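Local coordinates for protein SusD homolog (Bacteroides thetaiotaomicron VPI-5482, PDB 3IHV) that probably binds sugars at the outer membrane of the bacterium, as a member of the SusD family, at residues Phe135-Ser143 / Tyr154-Tyr165; Arg279-Lys287 / Tyr366-Gln374. All blocks are in the same frame, centred on the assembly; numbering follows the deposited sequence. Where two conformers were deposited one is given.

Contact 1 of 2, residues Phe135-Ser143 / Tyr154-Tyr165; sequences FGNVVLMTS and YVQSAPEKVYEY
L140 reaches from the loop after helix 107-135 onto the first turns of helix 159-176, in the TPR-like helical part of the SusD fold, its side chain running antiparallel to those of V162 and Y165. Its CB lies near the OG of S157. CG, set beside the backbone N and anti to the carbonyl carbon, rests 4.0 Å from V162 CG2. Of the two methyls, L140 CD1 reaches S157 OG at 3.6 Å and the start of the helix at K161, whereas CD2 meets CB and CG of Y165, placed obliquely to the ring. V138 widens this apolar patch, its CG2 meeting V162 CG2 as the two valines cross at about a right angle.

Beside the patch one backbone bond and one side-chain bond join the segments. S157 N gives a nearly straight bond to V138 O (2.7 Å, 168° at the hydrogen), and Q156 NE2 reaches N137 O from above its carbonyl plane. The other end of the Q156 amide, OE1, accepts from N530 N, so a C-terminal loop shares this group. One water bridges G136 O, V138 N and S157 O, and another joins L140 N to V155 O and S157 OG.

At the far end Y165 OH is linked through two waters to M141 O and T142 O, while T142 CG2 lies 3.8 Å from Y165 CE1. The chain of selenomethionine M141 leaves its backbone N on the far side (chi1 -162°) and then bends at chi2 and chi3, which brings its tip over Y154, whose OH is held by M146 O. SE stands oblique to the ring in a Met-aromatic contact, and M141 CE sits over the face, 3.7 Å from the centroid of the Y154 ring and 18° off its normal.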
loop_
_atom_site.group_PDB
_atom_site.type_symbol
_atom_site.label_atom_id
_atom_site.label_comp_id
_atom_site.label_asym_id
_atom_site.label_seq_id
_atom_site.Cartn_x
_atom_site.Cartn_y
_atom_site.Cartn_z
ATOM N N PHE A 135 -10.740 -7.004 -6.991
ATOM C CA PHE A 135 -11.499 -7.705 -8.005
ATOM C C PHE A 135 -12.876 -8.154 -7.575
ATOM O O PHE A 135 -13.663 -8.558 -8.418
ATOM C CB PHE A 135 -10.698 -8.881 -8.553
ATOM C CG PHE A 135 -9.433 -8.488 -9.293
ATOM C CD1 PHE A 135 -9.479 -8.152 -10.647
ATOM C CD2 PHE A 135 -8.203 -8.460 -8.658
ATOM C CE1 PHE A 135 -8.322 -7.805 -11.365
ATOM C CE2 PHE A 135 -7.050 -8.128 -9.377
ATOM C CZ PHE A 135 -7.115 -7.799 -10.715
ATOM N N GLY A 136 -13.123 -8.190 -6.269
ATOM C CA GLY A 136 -14.478 -8.470 -5.770
ATOM C C GLY A 136 -14.990 -9.888 -5.776
ATOM O O GLY A 136 -15.490 -10.374 -4.768
ATOM N N ASN A 137 -14.921 -10.540 -6.932
ATOM C CA ASN A 137 -15.494 -11.854 -7.181
ATOM C C ASN A 137 -14.407 -12.762 -7.746
ATOM O O ASN A 137 -14.180 -12.797 -8.956
ATOM C CB ASN A 137 -16.617 -11.631 -8.169
ATOM C CG ASN A 137 -17.677 -10.747 -7.585
ATOM O OD1 ASN A 137 -18.389 -11.188 -6.695
ATOM N ND2 ASN A 137 -17.733 -9.468 -8.000
ATOM N N VAL A 138 -13.782 -13.515 -6.843
ATOM C CA VAL A 138 -12.576 -14.226 -7.191
ATOM C C VAL A 138 -12.713 -15.717 -6.845
ATOM O O VAL A 138 -13.654 -16.144 -6.149
ATOM C CB VAL A 138 -11.352 -13.564 -6.517
ATOM C CG1 VAL A 138 -11.228 -11.998 -6.934
ATOM C CG2 VAL A 138 -11.328 -13.822 -5.004
ATOM N N VAL A 139 -11.787 -16.482 -7.387
ATOM C CA VAL A 139 -11.730 -17.922 -7.156
ATOM C C VAL A 139 -10.885 -18.239 -5.925
ATOM O O VAL A 139 -9.745 -17.739 -5.770
ATOM C CB VAL A 139 -11.095 -18.682 -8.360
ATOM C CG1 VAL A 139 -11.084 -20.192 -8.098
ATOM C CG2 VAL A 139 -11.823 -18.400 -9.644
ATOM N N LEU A 140 -11.440 -19.098 -5.069
ATOM C CA LEU A 140 -10.670 -19.682 -3.967
ATOM C C LEU A 140 -9.925 -20.874 -4.567
ATOM O O LEU A 140 -10.507 -21.954 -4.748
ATOM C CB LEU A 140 -11.555 -20.146 -2.817
ATOM C CG LEU A 140 -12.081 -19.048 -1.904
ATOM C CD1 LEU A 140 -13.141 -19.531 -0.908
ATOM C CD2 LEU A 140 -10.894 -18.420 -1.175
HETATM N N MSE A 141 -8.640 -20.672 -4.877
HETATM C CA MSE A 141 -7.760 -21.677 -5.460
HETATM C C MSE A 141 -7.023 -22.324 -4.298
HETATM O O MSE A 141 -5.901 -21.919 -3.938
HETATM C CB MSE A 141 -6.792 -21.008 -6.447
HETATM C CG MSE A 141 -6.141 -21.924 -7.394
HETATM SE SE MSE A 141 -7.374 -22.642 -8.741
HETATM C CE MSE A 141 -7.703 -21.084 -9.759
ATOM N N THR A 142 -7.656 -23.339 -3.726
ATOM C CA THR A 142 -7.204 -23.853 -2.435
ATOM C C THR A 142 -6.113 -24.874 -2.402
ATOM O O THR A 142 -5.666 -25.268 -1.308
ATOM C CB THR A 142 -8.388 -24.352 -1.640
ATOM O OG1 THR A 142 -9.113 -25.295 -2.426
ATOM C CG2 THR A 142 -9.281 -23.163 -1.278
ATOM N N SER A 143 -5.664 -25.305 -3.569
ATOM C CA SER A 143 -4.556 -26.245 -3.645
ATOM C C SER A 143 -3.824 -26.078 -4.951
ATOM O O SER A 143 -4.343 -25.481 -5.896
ATOM C CB SER A 143 -5.059 -27.676 -3.507
ATOM O OG SER A 143 -5.759 -28.077 -4.664
ATOM N N TYR A 154 -13.722 -23.753 -12.715
ATOM C CA TYR A 154 -13.527 -22.627 -11.807
ATOM C C TYR A 154 -14.768 -21.788 -11.610
ATOM O O TYR A 154 -15.441 -21.432 -12.550
ATOM C CB TYR A 154 -12.405 -21.712 -12.272
ATOM C CG TYR A 154 -11.042 -22.349 -12.302
ATOM C CD1 TYR A 154 -10.715 -23.407 -11.451
ATOM C CD2 TYR A 154 -10.060 -21.853 -13.139
ATOM C CE1 TYR A 154 -9.444 -23.961 -11.467
ATOM C CE2 TYR A 154 -8.785 -22.391 -13.151
ATOM C CZ TYR A 154 -8.490 -23.442 -12.329
ATOM O OH TYR A 154 -7.236 -23.962 -12.351
ATOM N N VAL A 155 -15.050 -21.490 -10.353
ATOM C CA VAL A 155 -16.175 -20.649 -10.015
ATOM C C VAL A 155 -15.722 -19.588 -9.029
ATOM O O VAL A 155 -14.820 -19.815 -8.192
ATOM C CB VAL A 155 -17.354 -21.428 -9.416
ATOM C CG1 VAL A 155 -17.921 -22.417 -10.437
ATOM C CG2 VAL A 155 -16.960 -22.130 -8.137
ATOM N N GLN A 156 -16.330 -18.423 -9.153
ATOM C CA GLN A 156 -16.066 -17.317 -8.258
ATOM C C GLN A 156 -16.781 -17.568 -6.948
ATOM O O GLN A 156 -17.914 -18.030 -6.951
ATOM C CB GLN A 156 -16.575 -16.036 -8.914
ATOM C CG GLN A 156 -15.685 -15.597 -10.063
ATOM C CD GLN A 156 -16.427 -14.718 -11.046
ATOM O OE1 GLN A 156 -17.441 -15.130 -11.627
ATOM N NE2 GLN A 156 -15.925 -13.496 -11.247
ATOM N N SER A 157 -16.111 -17.294 -5.831
ATOM C CA SER A 157 -16.731 -17.431 -4.512
ATOM C C SER A 157 -17.345 -16.107 -4.062
ATOM O O SER A 157 -16.894 -15.050 -4.460
ATOM C CB SER A 157 -15.692 -17.889 -3.475
ATOM O OG SER A 157 -15.501 -19.299 -3.591
ATOM N N ALA A 158 -18.356 -16.189 -3.213
ATOM C CA ALA A 158 -18.906 -15.011 -2.548
ATOM C C ALA A 158 -17.750 -14.316 -1.789
ATOM O O ALA A 158 -16.920 -14.991 -1.166
ATOM C CB ALA A 158 -20.027 -15.432 -1.562
ATOM N N PRO A 159 -17.681 -12.984 -1.825
ATOM C CA PRO A 159 -16.579 -12.317 -1.144
ATOM C C PRO A 159 -16.501 -12.668 0.351
ATOM O O PRO A 159 -15.415 -12.701 0.908
ATOM C CB PRO A 159 -16.868 -10.830 -1.348
ATOM C CG PRO A 159 -18.264 -10.759 -1.848
ATOM C CD PRO A 159 -18.530 -12.021 -2.553
ATOM N N GLU A 160 -17.657 -12.944 0.955
ATOM C CA GLU A 160 -17.738 -13.321 2.358
ATOM C C GLU A 160 -16.946 -14.587 2.632
ATOM O O GLU A 160 -16.286 -14.691 3.670
ATOM C CB GLU A 160 -19.185 -13.631 2.775
ATOM C CG GLU A 160 -20.082 -12.476 2.824
ATOM C CD GLU A 160 -20.799 -12.144 1.514
ATOM O OE1 GLU A 160 -20.378 -12.623 0.449
ATOM O OE2 GLU A 160 -21.803 -11.367 1.593
ATOM N N LYS A 161 -16.986 -15.530 1.691
ATOM C CA LYS A 161 -16.247 -16.771 1.835
ATOM C C LYS A 161 -14.762 -16.531 1.630
ATOM O O LYS A 161 -13.979 -17.184 2.280
ATOM C CB LYS A 161 -16.736 -17.855 0.869
ATOM C CG LYS A 161 -18.162 -18.308 1.103
ATOM C CD LYS A 161 -18.461 -18.685 2.564
ATOM C CE LYS A 161 -17.676 -19.891 3.076
ATOM N NZ LYS A 161 -17.930 -20.100 4.568
ATOM N N VAL A 162 -14.367 -15.625 0.731
ATOM C CA VAL A 162 -12.948 -15.321 0.572
ATOM C C VAL A 162 -12.454 -14.627 1.858
ATOM O O VAL A 162 -11.346 -14.931 2.350
ATOM C CB VAL A 162 -12.699 -14.484 -0.671
ATOM C CG1 VAL A 162 -11.219 -14.157 -0.818
ATOM C CG2 VAL A 162 -13.229 -15.243 -1.926
ATOM N N TYR A 163 -13.263 -13.719 2.427
ATOM C CA TYR A 163 -12.893 -13.067 3.678
ATOM C C TYR A 163 -12.724 -14.083 4.805
ATOM O O TYR A 163 -11.802 -13.991 5.611
ATOM C CB TYR A 163 -13.846 -11.917 4.088
ATOM C CG TYR A 163 -13.453 -10.569 3.488
ATOM C CD1 TYR A 163 -12.316 -9.900 3.952
ATOM C CD2 TYR A 163 -14.175 -9.968 2.451
ATOM C CE1 TYR A 163 -11.925 -8.712 3.425
ATOM C CE2 TYR A 163 -13.816 -8.749 1.951
ATOM C CZ TYR A 163 -12.679 -8.109 2.430
ATOM O OH TYR A 163 -12.219 -6.924 1.923
ATOM N N GLU A 164 -13.625 -15.036 4.902
ATOM C CA GLU A 164 -13.487 -16.060 5.918
ATOM C C GLU A 164 -12.187 -16.867 5.758
ATOM O O GLU A 164 -11.538 -17.220 6.746
ATOM C CB GLU A 164 -14.743 -16.921 5.855
ATOM C CG GLU A 164 -14.766 -18.065 6.782
ATOM C CD GLU A 164 -16.111 -18.764 6.750
ATOM O OE1 GLU A 164 -16.168 -19.959 7.124
ATOM O OE2 GLU A 164 -17.090 -18.109 6.309
ATOM N N TYR A 165 -11.805 -17.138 4.518
ATOM C CA TYR A 165 -10.568 -17.860 4.228
ATOM C C TYR A 165 -9.353 -17.015 4.645
ATOM O O TYR A 165 -8.454 -17.511 5.321
ATOM C CB TYR A 165 -10.538 -18.188 2.751
ATOM C CG TYR A 165 -9.468 -19.153 2.359
ATOM C CD1 TYR A 165 -9.675 -20.522 2.441
ATOM C CD2 TYR A 165 -8.261 -18.709 1.910
ATOM C CE1 TYR A 165 -8.667 -21.414 2.087
ATOM C CE2 TYR A 165 -7.271 -19.582 1.539
ATOM C CZ TYR A 165 -7.477 -20.919 1.613
ATOM O OH TYR A 165 -6.464 -21.759 1.222
HETATM O O HOH W 1 -14.852 -13.068 -4.180
HETATM O O HOH W 2 -18.531 -13.856 -6.431
HETATM O O HOH W 3 -14.067 -20.204 -5.715
HETATM O O HOH W 4 -5.525 -21.049 -1.293
HETATM O O HOH W 5 -6.595 -24.380 1.307
#

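Contact 2 of 2, residues Arg279-Lys287 / Tyr366-Gln374; sequences RIGKWNGVK and YTPAKWDIQ
I280 CG2 lies over one face of the W371 indole, making a CH-pi contact 3.8 Å from the centroid of the five-membered ring. Elsewhere in the apolar packing, V286 CG2 rests on D372 CB, and I373 CD1 meets K282 CD at 3.5 Å. On the same side of the indole as I280, but toward the rim, N284 ND2 comes 3.4 Å from W371 CE3, the amide nearly parallel to the ring (11°). K370 CB covers the opposite face. With an alanine here in place of the tryptophan, I280 CG2 would probably lose the ring face it packs on, and the N284 amide its flat neighbour.

Among polar contacts, N284 OD1 accepts from G281 N in the carbonyl plane (2.8 Å), which fixes the turn of the amide. No direct hydrogen bond joins the segments; waters do so instead. One links G281 O and V286 N to I373 N, a second N284 O to W371 N, and a third K287 N to T367 OG1.

The backbones also come close, with G281 CA 3.2 Å from W371 O. Within the SusD family region, loop 279-287, with its type I turn K282-G285, packs against strand 367-368, the type I turn A369-D372 and the start of helix 373-376, whose N-cap is D372.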
loop_
_atom_site.group_PDB
_atom_site.type_symbol
_atom_site.label_atom_id
_atom_site.label_comp_id
_atom_site.label_asym_id
_atom_site.label_seq_id
_atom_site.Cartn_x
_atom_site.Cartn_y
_atom_site.Cartn_z
ATOM N N ARG A 279 10.227 0.221 -8.469
ATOM C CA ARG A 279 10.119 1.567 -9.022
ATOM C C ARG A 279 9.858 2.636 -7.963
ATOM O O ARG A 279 9.518 3.767 -8.288
ATOM C CB ARG A 279 9.006 1.577 -10.064
ATOM C CG ARG A 279 9.246 0.603 -11.223
ATOM C CD ARG A 279 8.223 0.814 -12.277
ATOM N NE ARG A 279 8.172 -0.263 -13.266
ATOM C CZ ARG A 279 8.648 -0.195 -14.503
ATOM N NH1 ARG A 279 9.232 0.903 -14.953
ATOM N NH2 ARG A 279 8.526 -1.246 -15.315
ATOM N N ILE A 280 10.034 2.286 -6.694
ATOM C CA ILE A 280 9.713 3.201 -5.590
ATOM C C ILE A 280 10.775 4.297 -5.553
ATOM O O ILE A 280 11.985 4.026 -5.687
ATOM C CB ILE A 280 9.602 2.484 -4.230
ATOM C CG1 ILE A 280 8.791 1.156 -4.295
ATOM C CG2 ILE A 280 9.061 3.456 -3.181
ATOM C CD1 ILE A 280 7.379 1.217 -4.915
ATOM N N GLY A 281 10.343 5.546 -5.445
ATOM C CA GLY A 281 11.252 6.691 -5.564
ATOM C C GLY A 281 11.616 7.025 -7.018
ATOM O O GLY A 281 12.336 7.988 -7.282
ATOM N N LYS A 282 11.112 6.237 -7.975
ATOM C CA LYS A 282 11.381 6.473 -9.383
ATOM C C LYS A 282 10.101 6.977 -10.025
ATOM O O LYS A 282 9.950 8.173 -10.252
ATOM C CB LYS A 282 11.910 5.183 -10.051
ATOM C CG LYS A 282 13.129 4.565 -9.308
ATOM C CD LYS A 282 14.289 5.516 -9.160
ATOM C CE LYS A 282 15.037 5.737 -10.448
ATOM N NZ LYS A 282 16.383 6.511 -10.456
ATOM N N TRP A 283 9.140 6.083 -10.237
ATOM C CA TRP A 283 7.891 6.457 -10.857
ATOM C C TRP A 283 7.063 7.371 -9.937
ATOM O O TRP A 283 6.314 8.241 -10.399
ATOM C CB TRP A 283 7.100 5.189 -11.187
ATOM C CG TRP A 283 6.244 5.283 -12.408
ATOM C CD1 TRP A 283 6.607 4.922 -13.668
ATOM C CD2 TRP A 283 4.870 5.708 -12.493
ATOM N NE1 TRP A 283 5.560 5.098 -14.534
ATOM C CE2 TRP A 283 4.476 5.566 -13.836
ATOM C CE3 TRP A 283 3.946 6.187 -11.571
ATOM C CZ2 TRP A 283 3.199 5.912 -14.279
ATOM C CZ3 TRP A 283 2.691 6.511 -12.011
ATOM C CH2 TRP A 283 2.326 6.358 -13.354
ATOM N N ASN A 284 7.224 7.191 -8.630
ATOM C CA ASN A 284 6.530 8.036 -7.660
ATOM C C ASN A 284 7.527 8.867 -6.860
ATOM O O ASN A 284 7.274 9.245 -5.719
ATOM C CB ASN A 284 5.659 7.202 -6.739
ATOM C CG ASN A 284 6.467 6.327 -5.802
ATOM O OD1 ASN A 284 7.675 6.071 -6.055
ATOM N ND2 ASN A 284 5.836 5.855 -4.746
ATOM N N GLY A 285 8.672 9.138 -7.457
ATOM C CA GLY A 285 9.688 9.913 -6.785
ATOM C C GLY A 285 9.521 11.412 -6.937
ATOM O O GLY A 285 8.482 11.908 -7.394
ATOM N N VAL A 286 10.596 12.120 -6.594
ATOM C CA VAL A 286 10.702 13.544 -6.834
ATOM C C VAL A 286 11.292 13.640 -8.223
ATOM O O VAL A 286 12.212 12.882 -8.545
ATOM C CB VAL A 286 11.615 14.216 -5.793
ATOM C CG1 VAL A 286 11.914 15.656 -6.206
ATOM C CG2 VAL A 286 10.935 14.172 -4.426
ATOM N N LYS A 287 10.778 14.541 -9.059
ATOM C CA LYS A 287 11.297 14.706 -10.414
ATOM C C LYS A 287 12.779 15.046 -10.339
ATOM O O LYS A 287 13.161 16.017 -9.702
ATOM C CB LYS A 287 10.491 15.785 -11.150
ATOM C CG LYS A 287 10.781 15.928 -12.620
ATOM C CD LYS A 287 10.373 14.710 -13.414
ATOM C CE LYS A 287 10.086 14.994 -14.887
ATOM N NZ LYS A 287 9.517 13.753 -15.555
ATOM N N TYR A 366 3.678 19.015 -8.511
ATOM C CA TYR A 366 4.174 18.569 -7.204
ATOM C C TYR A 366 4.061 17.048 -7.150
ATOM O O TYR A 366 3.141 16.452 -7.744
ATOM C CB TYR A 366 3.319 19.085 -6.037
ATOM C CG TYR A 366 3.398 20.540 -5.618
ATOM C CD1 TYR A 366 4.010 21.522 -6.404
ATOM C CD2 TYR A 366 2.761 20.941 -4.440
ATOM C CE1 TYR A 366 4.035 22.844 -5.992
ATOM C CE2 TYR A 366 2.765 22.221 -4.033
ATOM C CZ TYR A 366 3.382 23.189 -4.819
ATOM O OH TYR A 366 3.401 24.487 -4.404
ATOM N N THR A 367 4.978 16.427 -6.405
ATOM C CA THR A 367 5.050 14.975 -6.280
ATOM C C THR A 367 5.081 14.587 -4.800
ATOM O O THR A 367 5.175 15.446 -3.918
ATOM C CB THR A 367 6.348 14.431 -6.924
ATOM O OG1 THR A 367 7.503 14.972 -6.221
ATOM C CG2 THR A 367 6.421 14.817 -8.402
ATOM N N PRO A 368 5.000 13.287 -4.524
ATOM C CA PRO A 368 5.311 12.910 -3.146
ATOM C C PRO A 368 6.790 13.226 -2.872
ATOM O O PRO A 368 7.601 13.296 -3.810
ATOM C CB PRO A 368 5.090 11.378 -3.150
ATOM C CG PRO A 368 4.297 11.077 -4.415
ATOM C CD PRO A 368 4.612 12.142 -5.360
ATOM N N ALA A 369 7.142 13.427 -1.598
ATOM C CA ALA A 369 8.529 13.640 -1.181
ATOM C C ALA A 369 9.020 12.499 -0.290
ATOM O O ALA A 369 10.173 12.470 0.107
ATOM C CB ALA A 369 8.673 14.957 -0.443
ATOM N N LYS A 370 8.143 11.546 0.025
ATOM C CA LYS A 370 8.491 10.422 0.904
ATOM C C LYS A 370 9.624 9.557 0.363
ATOM O O LYS A 370 10.369 8.963 1.137
ATOM C CB LYS A 370 7.267 9.561 1.135
ATOM C CG LYS A 370 6.228 10.281 1.961
ATOM C CD LYS A 370 4.977 9.462 2.215
ATOM C CE LYS A 370 4.120 10.127 3.304
ATOM N NZ LYS A 370 2.805 9.455 3.661
ATOM N N TRP A 371 9.697 9.452 -0.961
ATOM C CA TRP A 371 10.704 8.619 -1.618
ATOM C C TRP A 371 11.689 9.453 -2.451
ATOM O O TRP A 371 12.102 9.064 -3.540
ATOM C CB TRP A 371 10.049 7.442 -2.378
ATOM C CG TRP A 371 9.101 6.711 -1.468
ATOM C CD1 TRP A 371 9.433 5.775 -0.529
ATOM C CD2 TRP A 371 7.683 6.944 -1.320
ATOM N NE1 TRP A 371 8.311 5.405 0.193
ATOM C CE2 TRP A 371 7.225 6.073 -0.302
ATOM C CE3 TRP A 371 6.748 7.724 -2.010
ATOM C CZ2 TRP A 371 5.886 6.019 0.098
ATOM C CZ3 TRP A 371 5.407 7.679 -1.613
ATOM C CH2 TRP A 371 4.991 6.805 -0.577
ATOM N N ASP A 372 12.096 10.586 -1.869
ATOM C CA ASP A 372 13.102 11.440 -2.441
ATOM C C ASP A 372 14.509 10.799 -2.298
ATOM O O ASP A 372 15.185 10.903 -1.253
ATOM C CB ASP A 372 13.047 12.794 -1.766
ATOM C CG ASP A 372 14.012 13.770 -2.363
ATOM O OD1 ASP A 372 15.020 13.328 -2.994
ATOM O OD2 ASP A 372 13.789 14.962 -2.150
ATOM N N ILE A 373 14.918 10.114 -3.355
ATOM C CA ILE A 373 16.206 9.420 -3.375
ATOM C C ILE A 373 17.408 10.385 -3.144
ATOM O O ILE A 373 18.298 10.072 -2.364
ATOM C CB ILE A 373 16.369 8.593 -4.677
ATOM C CG1 ILE A 373 15.383 7.427 -4.679
ATOM C CG2 ILE A 373 17.800 8.104 -4.831
ATOM C CD1 ILE A 373 15.375 6.592 -5.975
ATOM N N GLN A 374 17.417 11.529 -3.830
ATOM C CA GLN A 374 18.498 12.484 -3.703
ATOM C C GLN A 374 18.627 12.945 -2.252
ATOM O O GLN A 374 19.721 13.069 -1.734
ATOM C CB GLN A 374 18.228 13.670 -4.607
ATOM C CG GLN A 374 19.199 14.812 -4.496
ATOM C CD GLN A 374 20.575 14.503 -5.051
ATOM O OE1 GLN A 374 20.743 13.709 -6.000
ATOM N NE2 GLN A 374 21.559 15.189 -4.517
HETATM O O HOH W 6 13.034 10.302 -5.814
HETATM O O HOH W 7 8.657 10.534 -3.563
HETATM O O HOH W 8 9.077 16.566 -7.943
#

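Overall arrangement
After helix 107-135 the chain closes a short loop at contact 1: only ten residues, including helix 144-147, separate its two segments. Contact 2 opens later, in the loop between strands 259-263 and 302-304, and closes a much longer excursion of 78 residues that holds strands 302-304, 325-330 and 335-337; the chain returns at 367-368, the third strand of the sheet formed with the last two. The closures follow in series, neither nesting nor crossing. Contact 1 and contact 2 lie on opposite sides of the chain's centre, with about 35 Å between the centres of the two contacts and about 17 Å between the nearest atoms of contact 1 and contact 2. Contact 1 ties a loop to the start of helix 159-176; contact 2 ties loop 279-287 to a strand end, turn and helix start.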